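Local coordinates for protein paraflagellar rod component (Trypanosoma cruzi, PDB 6XYB) that is of unknown function but is a conserved, kinetoplastid-specific protein that binds metal ions and forms a four-chain assembly in the crystal, at residues M4-C8 / M20-L25; L7-F13 / D109-F115; D50-F54 / M65-Q69. All coordinates share one frame; numbering follows the deposited sequence.

Interaction 1. Residues M4-C8 / M20-L25; sequences MPNLC and MLGSAL
L7 meets the chain end of strand 17-21 through one methyl group: CD1 lies 3.0 Å from L21 O, a short approach of carbon to oxygen, and it also touches L25 CD2 at 3.9 Å. With CG anti to the backbone N (chi1 180°), the L7 side chain runs beside its own carbonyl carbon, which brings CD1 alongside the partner strand. L21 O is gripped from the backbone as well. It accepts C8 N at 2.9 Å with an N-H...O angle of 170°, while L21 N returns a bond to C8 O at 2.8 Å and 174°, closing the ring of an antiparallel hydrogen-bonded pair. This is the open end of the beta hairpin formed by strands 6-13 and 17-21. C8 and L21 place their side chains on one face of the sheet, where both pack on S78 of the second subunit. Past the pair regular bonding stops, although the chains stay close: G22 CA lies 3.6 Å from N6 O. G22 then opens a type I turn to L25. P5 supplies the outer contact, its ring atom CG pressing on A24 CB at 3.4 Å, tighter than usual van der Waals separation.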
loop_
_atom_site.group_PDB
_atom_site.type_symbol
_atom_site.label_atom_id
_atom_site.label_comp_id
_atom_site.label_asym_id
_atom_site.label_seq_id
_atom_site.Cartn_x
_atom_site.Cartn_y
_atom_site.Cartn_z
ATOM N N MET C 4 -2.458 -21.177 -4.146
ATOM C CA MET C 4 -1.559 -21.048 -5.317
ATOM C C MET C 4 -0.451 -20.051 -4.965
ATOM O O MET C 4 -0.520 -19.298 -3.987
ATOM C CB MET C 4 -2.331 -20.594 -6.562
ATOM C CG MET C 4 -3.395 -21.601 -7.027
ATOM S SD MET C 4 -4.981 -20.858 -7.575
ATOM C CE MET C 4 -5.490 -19.947 -6.107
ATOM N N PRO C 5 0.667 -20.076 -5.702
ATOM C CA PRO C 5 1.801 -19.231 -5.391
ATOM C C PRO C 5 1.337 -17.775 -5.530
ATOM O O PRO C 5 0.238 -17.478 -6.093
ATOM C CB PRO C 5 2.840 -19.603 -6.461
ATOM C CG PRO C 5 2.360 -20.905 -7.012
ATOM C CD PRO C 5 0.861 -20.761 -6.980
ATOM N N ASN C 6 2.233 -16.900 -5.144
ATOM C CA ASN C 6 2.016 -15.442 -5.198
ATOM C C ASN C 6 3.130 -14.875 -6.094
ATOM O O ASN C 6 4.115 -15.564 -6.403
ATOM C CB ASN C 6 2.051 -14.833 -3.788
ATOM C CG ASN C 6 0.806 -15.109 -2.971
ATOM O OD1 ASN C 6 -0.081 -14.283 -2.901
ATOM N ND2 ASN C 6 0.713 -16.274 -2.375
ATOM N N LEU C 7 3.027 -13.607 -6.419
ATOM C CA LEU C 7 3.995 -12.904 -7.255
ATOM C C LEU C 7 4.271 -11.580 -6.584
ATOM O O LEU C 7 3.357 -10.949 -6.023
ATOM C CB LEU C 7 3.388 -12.719 -8.669
ATOM C CG LEU C 7 4.098 -12.023 -9.805
ATOM C CD1 LEU C 7 5.393 -12.655 -10.115
ATOM C CD2 LEU C 7 3.145 -12.102 -10.980
ATOM N N CYS C 8 5.528 -11.170 -6.611
ATOM C CA CYS C 8 5.940 -9.831 -6.161
ATOM C C CYS C 8 6.627 -9.142 -7.328
ATOM O O CYS C 8 7.629 -9.715 -7.860
ATOM C CB CYS C 8 6.865 -9.877 -4.948
ATOM S SG CYS C 8 7.542 -8.247 -4.487
ATOM N N MET C 20 10.782 -9.190 -10.913
ATOM C CA MET C 20 9.597 -10.029 -10.723
ATOM C C MET C 20 10.012 -11.316 -10.054
ATOM O O MET C 20 10.897 -11.998 -10.579
ATOM C CB MET C 20 8.947 -10.297 -12.088
ATOM C CG MET C 20 8.694 -9.037 -12.868
ATOM S SD MET C 20 7.491 -9.190 -14.160
ATOM C CE MET C 20 8.282 -10.265 -15.256
ATOM N N LEU C 21 9.406 -11.622 -8.905
ATOM C CA LEU C 21 9.669 -12.847 -8.114
ATOM C C LEU C 21 8.395 -13.645 -8.008
ATOM O O LEU C 21 7.361 -13.106 -7.841
ATOM C CB LEU C 21 10.111 -12.484 -6.703
ATOM C CG LEU C 21 11.487 -11.900 -6.479
ATOM C CD1 LEU C 21 11.502 -10.453 -6.909
ATOM C CD2 LEU C 21 11.852 -12.069 -5.000
ATOM N N GLY C 22 8.530 -14.957 -8.069
ATOM C CA GLY C 22 7.399 -15.880 -7.963
ATOM C C GLY C 22 7.684 -17.177 -8.698
ATOM O O GLY C 22 7.962 -17.079 -9.894
ATOM N N SER C 23 7.633 -18.326 -8.015
ATOM C CA SER C 23 7.959 -19.679 -8.558
ATOM C C SER C 23 7.095 -19.985 -9.781
ATOM O O SER C 23 7.601 -20.648 -10.721
ATOM C CB SER C 23 7.809 -20.783 -7.519
ATOM O OG SER C 23 6.594 -20.670 -6.773
ATOM N N ALA C 24 5.824 -19.612 -9.748
ATOM C CA ALA C 24 4.811 -19.965 -10.758
ATOM C C ALA C 24 4.687 -18.942 -11.887
ATOM O O ALA C 24 3.772 -19.097 -12.723
ATOM C CB ALA C 24 3.491 -20.136 -10.079
ATOM N N LEU C 25 5.587 -17.977 -11.971
ATOM C CA LEU C 25 5.612 -17.005 -13.084
ATOM C C LEU C 25 6.123 -17.726 -14.339
ATOM O O LEU C 25 7.252 -18.204 -14.327
ATOM C CB LEU C 25 6.501 -15.837 -12.638
ATOM C CG LEU C 25 6.719 -14.744 -13.671
ATOM C CD1 LEU C 25 5.397 -14.141 -14.125
ATOM C CD2 LEU C 25 7.651 -13.651 -13.147
#

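Interaction 2. Residues L7-F13 / D109-F115; sequences LCVSATF and DTTKLFF
D109 and F13 form the first of four hydrogen-bonded pairs between antiparallel strands whose axes approach to 4.7 Å at 163°. The carboxylate of D109 crosses the F13 side chain, its plane 19° from the ring plane, with OD2 3.6 Å from F13 CD2, while OD1 forms a salt bridge with K77 of helix 74-90. A water bound to D109 OD2, T111 OG1 and A11 O lies in the F13 ring plane, at its edge. On the other face T110 OG1 hydrogen-bonds T12 OG1 at 2.8 Å. T111 pairs with A11 through two backbone bonds. K112, bent at chi4 (-84°), curls back to donate from NZ to S10 OG at 2.9 Å and bridges to D74 of the second subunit. L113 pairs likewise with V9. F114 CE1 receives C8 SG at 3.7 Å, an oblique sulfur-aromatic contact. F115 CE1 touches V9 CG2 at 3.9 Å. The strands lie between 17-21 and 93-103, where T111 packs on S98 and S100 and L113 on S98, serines that bind magnesium, though none is bound to this chain; helix 74-90 packs on the face of L7, F13, T111 and F115, the second subunit on that of C8, S10, T110 and K112.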
loop_
_atom_site.group_PDB
_atom_site.type_symbol
_atom_site.label_atom_id
_atom_site.label_comp_id
_atom_site.label_asym_id
_atom_site.label_seq_id
_atom_site.Cartn_x
_atom_site.Cartn_y
_atom_site.Cartn_z
ATOM N N LEU C 7 3.027 -13.607 -6.419
ATOM C CA LEU C 7 3.995 -12.904 -7.255
ATOM C C LEU C 7 4.271 -11.580 -6.584
ATOM O O LEU C 7 3.357 -10.949 -6.023
ATOM C CB LEU C 7 3.388 -12.719 -8.669
ATOM C CG LEU C 7 4.098 -12.023 -9.805
ATOM C CD1 LEU C 7 5.393 -12.655 -10.115
ATOM C CD2 LEU C 7 3.145 -12.102 -10.980
ATOM N N CYS C 8 5.528 -11.170 -6.611
ATOM C CA CYS C 8 5.940 -9.831 -6.161
ATOM C C CYS C 8 6.627 -9.142 -7.328
ATOM O O CYS C 8 7.629 -9.715 -7.860
ATOM C CB CYS C 8 6.865 -9.877 -4.948
ATOM S SG CYS C 8 7.542 -8.247 -4.487
ATOM N N VAL C 9 6.148 -7.962 -7.706
ATOM C CA VAL C 9 6.852 -7.155 -8.704
ATOM C C VAL C 9 7.357 -5.909 -7.969
ATOM O O VAL C 9 6.615 -5.260 -7.214
ATOM C CB VAL C 9 5.959 -6.745 -9.855
ATOM C CG1 VAL C 9 6.671 -5.834 -10.853
ATOM C CG2 VAL C 9 5.417 -7.934 -10.592
ATOM N N SER C 10 8.635 -5.602 -8.164
ATOM C CA SER C 10 9.183 -4.411 -7.523
ATOM C C SER C 10 9.716 -3.498 -8.618
ATOM O O SER C 10 10.318 -4.008 -9.569
ATOM C CB SER C 10 10.263 -4.783 -6.530
ATOM O OG SER C 10 10.675 -3.679 -5.758
ATOM N N ALA C 11 9.571 -2.207 -8.418
ATOM C CA ALA C 11 10.081 -1.241 -9.401
ATOM C C ALA C 11 10.793 -0.133 -8.617
ATOM O O ALA C 11 10.146 0.492 -7.754
ATOM C CB ALA C 11 8.960 -0.688 -10.207
ATOM N N THR C 12 12.037 0.140 -9.013
ATOM C CA THR C 12 12.841 1.207 -8.452
ATOM C C THR C 12 13.130 2.185 -9.574
ATOM O O THR C 12 13.424 1.766 -10.670
ATOM C CB THR C 12 14.100 0.642 -7.775
ATOM O OG1 THR C 12 13.694 -0.208 -6.682
ATOM C CG2 THR C 12 14.948 1.771 -7.216
ATOM N N PHE C 13 13.043 3.446 -9.245
ATOM C CA PHE C 13 13.365 4.568 -10.133
ATOM C C PHE C 13 14.262 5.557 -9.378
ATOM O O PHE C 13 14.090 5.724 -8.187
ATOM C CB PHE C 13 12.102 5.315 -10.488
ATOM C CG PHE C 13 11.037 4.470 -11.061
ATOM C CD1 PHE C 13 10.903 4.245 -12.406
ATOM C CD2 PHE C 13 10.115 3.884 -10.227
ATOM C CE1 PHE C 13 9.937 3.395 -12.920
ATOM C CE2 PHE C 13 9.115 3.065 -10.730
ATOM C CZ PHE C 13 9.023 2.807 -12.074
ATOM N N ASP C 109 13.089 5.833 -5.494
ATOM C CA ASP C 109 11.838 5.343 -4.869
ATOM C C ASP C 109 11.576 3.921 -5.305
ATOM O O ASP C 109 11.928 3.581 -6.432
ATOM C CB ASP C 109 10.611 6.194 -5.151
ATOM C CG ASP C 109 10.368 6.398 -6.629
ATOM O OD1 ASP C 109 11.086 7.261 -7.209
ATOM O OD2 ASP C 109 9.417 5.777 -7.186
ATOM N N THR C 110 11.054 3.107 -4.397
ATOM C CA THR C 110 10.800 1.706 -4.687
ATOM C C THR C 110 9.344 1.397 -4.377
ATOM O O THR C 110 8.957 1.679 -3.230
ATOM C CB THR C 110 11.754 0.815 -3.875
ATOM O OG1 THR C 110 13.097 1.131 -4.281
ATOM C CG2 THR C 110 11.466 -0.652 -4.090
ATOM N N THR C 111 8.686 0.686 -5.259
ATOM C CA THR C 111 7.311 0.299 -5.115
ATOM C C THR C 111 7.196 -1.203 -5.313
ATOM O O THR C 111 7.712 -1.727 -6.296
ATOM C CB THR C 111 6.427 1.046 -6.078
ATOM O OG1 THR C 111 6.527 2.456 -5.896
ATOM C CG2 THR C 111 5.011 0.552 -6.063
ATOM N N LYS C 112 6.473 -1.851 -4.427
ATOM C CA LYS C 112 6.172 -3.256 -4.509
ATOM C C LYS C 112 4.673 -3.482 -4.798
ATOM O O LYS C 112 3.821 -2.777 -4.298
ATOM C CB LYS C 112 6.660 -3.961 -3.260
ATOM C CG LYS C 112 8.168 -3.835 -3.202
ATOM C CD LYS C 112 8.860 -4.754 -2.327
ATOM C CE LYS C 112 10.218 -4.189 -1.999
ATOM N NZ LYS C 112 11.176 -4.540 -3.085
ATOM N N LEU C 113 4.411 -4.458 -5.664
ATOM C CA LEU C 113 3.045 -4.843 -6.061
ATOM C C LEU C 113 2.978 -6.348 -5.767
ATOM O O LEU C 113 3.828 -7.143 -6.300
ATOM C CB LEU C 113 2.815 -4.524 -7.535
ATOM C CG LEU C 113 2.867 -3.076 -7.992
ATOM C CD1 LEU C 113 2.996 -3.013 -9.521
ATOM C CD2 LEU C 113 1.601 -2.294 -7.633
ATOM N N PHE C 114 1.954 -6.776 -5.054
ATOM C CA PHE C 114 1.825 -8.198 -4.700
ATOM C C PHE C 114 0.535 -8.759 -5.323
ATOM O O PHE C 114 -0.512 -8.107 -5.279
ATOM C CB PHE C 114 1.701 -8.341 -3.174
ATOM C CG PHE C 114 2.917 -7.912 -2.429
ATOM C CD1 PHE C 114 4.028 -8.717 -2.393
ATOM C CD2 PHE C 114 2.954 -6.665 -1.847
ATOM C CE1 PHE C 114 5.173 -8.334 -1.710
ATOM C CE2 PHE C 114 4.092 -6.287 -1.118
ATOM C CZ PHE C 114 5.196 -7.104 -1.091
ATOM N N PHE C 115 0.675 -9.928 -5.949
ATOM C CA PHE C 115 -0.406 -10.540 -6.748
ATOM C C PHE C 115 -0.691 -11.972 -6.295
ATOM O O PHE C 115 0.229 -12.669 -5.807
ATOM C CB PHE C 115 -0.017 -10.638 -8.210
ATOM C CG PHE C 115 0.228 -9.298 -8.852
ATOM C CD1 PHE C 115 1.476 -8.706 -8.778
ATOM C CD2 PHE C 115 -0.753 -8.625 -9.611
ATOM C CE1 PHE C 115 1.714 -7.449 -9.306
ATOM C CE2 PHE C 115 -0.494 -7.370 -10.186
ATOM C CZ PHE C 115 0.750 -6.784 -10.008
HETATM O O HOH W 1 8.705 3.136 -7.230
#

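Interaction 3. Residues D50-F54 / M65-Q69; sequences DPVKF and MELSQ
The two segments run nearly antiparallel, their touching parts 166° apart in direction, and the CA atoms separate from 4.5 Å at F54-M65 to 6.6 Å at V52-L67, with no direct hydrogen bond between them. Segment 50-54 leads into strand 55-57 and 65-69 runs out of strand 62-66, at the open end of this beta hairpin at the edge of the sheet, so the contact extends the hairpin by side-chain packing and one water instead of further backbone pairing. M65 contributes the largest share. Its CB sits over one face of the F54 ring, 3.7 Å from the centroid and 18° off the ring normal, a CH-pi contact. The sulfur SD lies over the ring too, 4.5 Å from the centroid, giving a Met-aromatic contact. CG is anti to the backbone N, and the chain bends at chi3 (-80°), which turns CE back to lie 3.8 Å from F54 CD2. This methyl also reaches V52 CG2 at 3.9 Å, so the thioether fills the gap between valine and phenylalanine, crossing each side chain at about a right angle. The F54 ring also packs on I18 and M20 of strand 17-21 and on V30 of helix 27-36, while its backbone N is bonded to E34 of that helix. Farther out, V52 CG1 approaches E66 O at 3.7 Å and also touches S68 OG; S68 is the centre of an inverse gamma turn. A water links the two segments at the polar margin, donating to K53 O at 2.8 Å and accepting from E66 N.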
loop_
_atom_site.group_PDB
_atom_site.type_symbol
_atom_site.label_atom_id
_atom_site.label_comp_id
_atom_site.label_asym_id
_atom_site.label_seq_id
_atom_site.Cartn_x
_atom_site.Cartn_y
_atom_site.Cartn_z
ATOM N N ASP C 50 16.536 -1.360 -30.376
ATOM C CA ASP C 50 16.452 -2.791 -29.986
ATOM C C ASP C 50 15.722 -2.920 -28.650
ATOM O O ASP C 50 16.205 -2.405 -27.642
ATOM C CB ASP C 50 17.825 -3.441 -29.814
ATOM C CG ASP C 50 17.693 -4.857 -29.291
ATOM O OD1 ASP C 50 17.200 -5.673 -30.039
ATOM O OD2 ASP C 50 18.021 -5.101 -28.108
ATOM N N PRO C 51 14.591 -3.667 -28.585
ATOM C CA PRO C 51 13.745 -3.697 -27.388
ATOM C C PRO C 51 14.456 -4.276 -26.148
ATOM O O PRO C 51 15.207 -5.196 -26.254
ATOM C CB PRO C 51 12.529 -4.546 -27.829
ATOM C CG PRO C 51 13.005 -5.355 -29.036
ATOM C CD PRO C 51 14.087 -4.520 -29.676
ATOM N N VAL C 52 14.166 -3.744 -24.958
ATOM C CA VAL C 52 14.786 -4.268 -23.710
ATOM C C VAL C 52 14.041 -5.527 -23.256
ATOM O O VAL C 52 12.857 -5.734 -23.617
ATOM C CB VAL C 52 14.834 -3.245 -22.564
ATOM C CG1 VAL C 52 15.799 -2.099 -22.846
ATOM C CG2 VAL C 52 13.444 -2.752 -22.245
ATOM N N LYS C 53 14.773 -6.376 -22.541
ATOM C CA LYS C 53 14.335 -7.744 -22.193
ATOM C C LYS C 53 14.434 -7.933 -20.680
ATOM O O LYS C 53 15.274 -7.319 -20.003
ATOM C CB LYS C 53 15.246 -8.798 -22.836
ATOM C CG LYS C 53 15.409 -8.723 -24.336
ATOM C CD LYS C 53 15.968 -10.019 -24.843
ATOM C CE LYS C 53 15.108 -10.656 -25.921
ATOM N NZ LYS C 53 13.840 -11.189 -25.363
ATOM N N PHE C 54 13.605 -8.802 -20.152
ATOM C CA PHE C 54 13.847 -9.396 -18.842
ATOM C C PHE C 54 14.920 -10.471 -18.944
ATOM O O PHE C 54 14.845 -11.338 -19.845
ATOM C CB PHE C 54 12.534 -10.009 -18.339
ATOM C CG PHE C 54 11.576 -9.030 -17.721
ATOM C CD1 PHE C 54 11.782 -8.565 -16.429
ATOM C CD2 PHE C 54 10.459 -8.622 -18.389
ATOM C CE1 PHE C 54 10.904 -7.700 -15.795
ATOM C CE2 PHE C 54 9.574 -7.761 -17.773
ATOM C CZ PHE C 54 9.823 -7.245 -16.502
ATOM N N MET C 65 14.431 -6.392 -15.502
ATOM C CA MET C 65 14.498 -5.511 -16.693
ATOM C C MET C 65 14.951 -4.117 -16.270
ATOM O O MET C 65 14.329 -3.525 -15.379
ATOM C CB MET C 65 13.152 -5.424 -17.436
ATOM C CG MET C 65 13.049 -4.276 -18.453
ATOM S SD MET C 65 11.286 -4.090 -19.066
ATOM C CE MET C 65 11.489 -5.430 -20.179
ATOM N N GLU C 66 15.927 -3.539 -16.971
ATOM C CA GLU C 66 16.146 -2.089 -16.849
ATOM C C GLU C 66 15.681 -1.395 -18.134
ATOM O O GLU C 66 16.141 -1.804 -19.209
ATOM C CB GLU C 66 17.593 -1.755 -16.530
ATOM C CG GLU C 66 17.819 -0.257 -16.356
ATOM C CD GLU C 66 19.224 0.122 -15.879
ATOM O OE1 GLU C 66 19.797 -0.643 -15.080
ATOM O OE2 GLU C 66 19.730 1.196 -16.281
ATOM N N LEU C 67 14.861 -0.347 -18.026
ATOM C CA LEU C 67 14.466 0.499 -19.214
ATOM C C LEU C 67 15.627 1.436 -19.605
ATOM O O LEU C 67 16.287 2.024 -18.728
ATOM C CB LEU C 67 13.188 1.303 -18.950
ATOM C CG LEU C 67 12.008 0.592 -18.294
ATOM C CD1 LEU C 67 10.889 1.572 -18.032
ATOM C CD2 LEU C 67 11.523 -0.581 -19.106
ATOM N N SER C 68 15.865 1.615 -20.905
ATOM C CA SER C 68 17.235 1.874 -21.439
ATOM C C SER C 68 17.832 3.260 -21.058
ATOM O O SER C 68 18.049 4.099 -21.969
ATOM C CB SER C 68 17.302 1.569 -22.928
ATOM O OG SER C 68 16.046 1.765 -23.564
ATOM N N GLN C 69 18.165 3.465 -19.766
ATOM C CA GLN C 69 18.991 4.587 -19.212
ATOM C C GLN C 69 18.080 5.778 -18.932
ATOM O O GLN C 69 18.560 6.809 -18.406
ATOM C CB GLN C 69 20.114 4.971 -20.185
HETATM O O HOH W 2 17.173 -5.419 -19.074
#

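In the fold
All three contacts belong to one antiparallel sheet but differ in depth. Interaction 2, centred about 6 Å from the chain centre, is the buried core pairing; interactions 1 and 3 are partly buried, at about 11 and 13 Å, on opposite sides of that centre. Interactions 1 and 2 share L7 and C8, so strand 6-13 is held by a different neighbour along each edge. Regular backbone bonding dominates interaction 2, fades after a single pair in interaction 1, and gives way in interaction 3 to thioether-ring packing. M20 joins 1 to 3, its CE 3.6 Å from F54 CZ. Interactions 1 and 2 touch the second subunit, whereas no other chain of the assembly touches interaction 3.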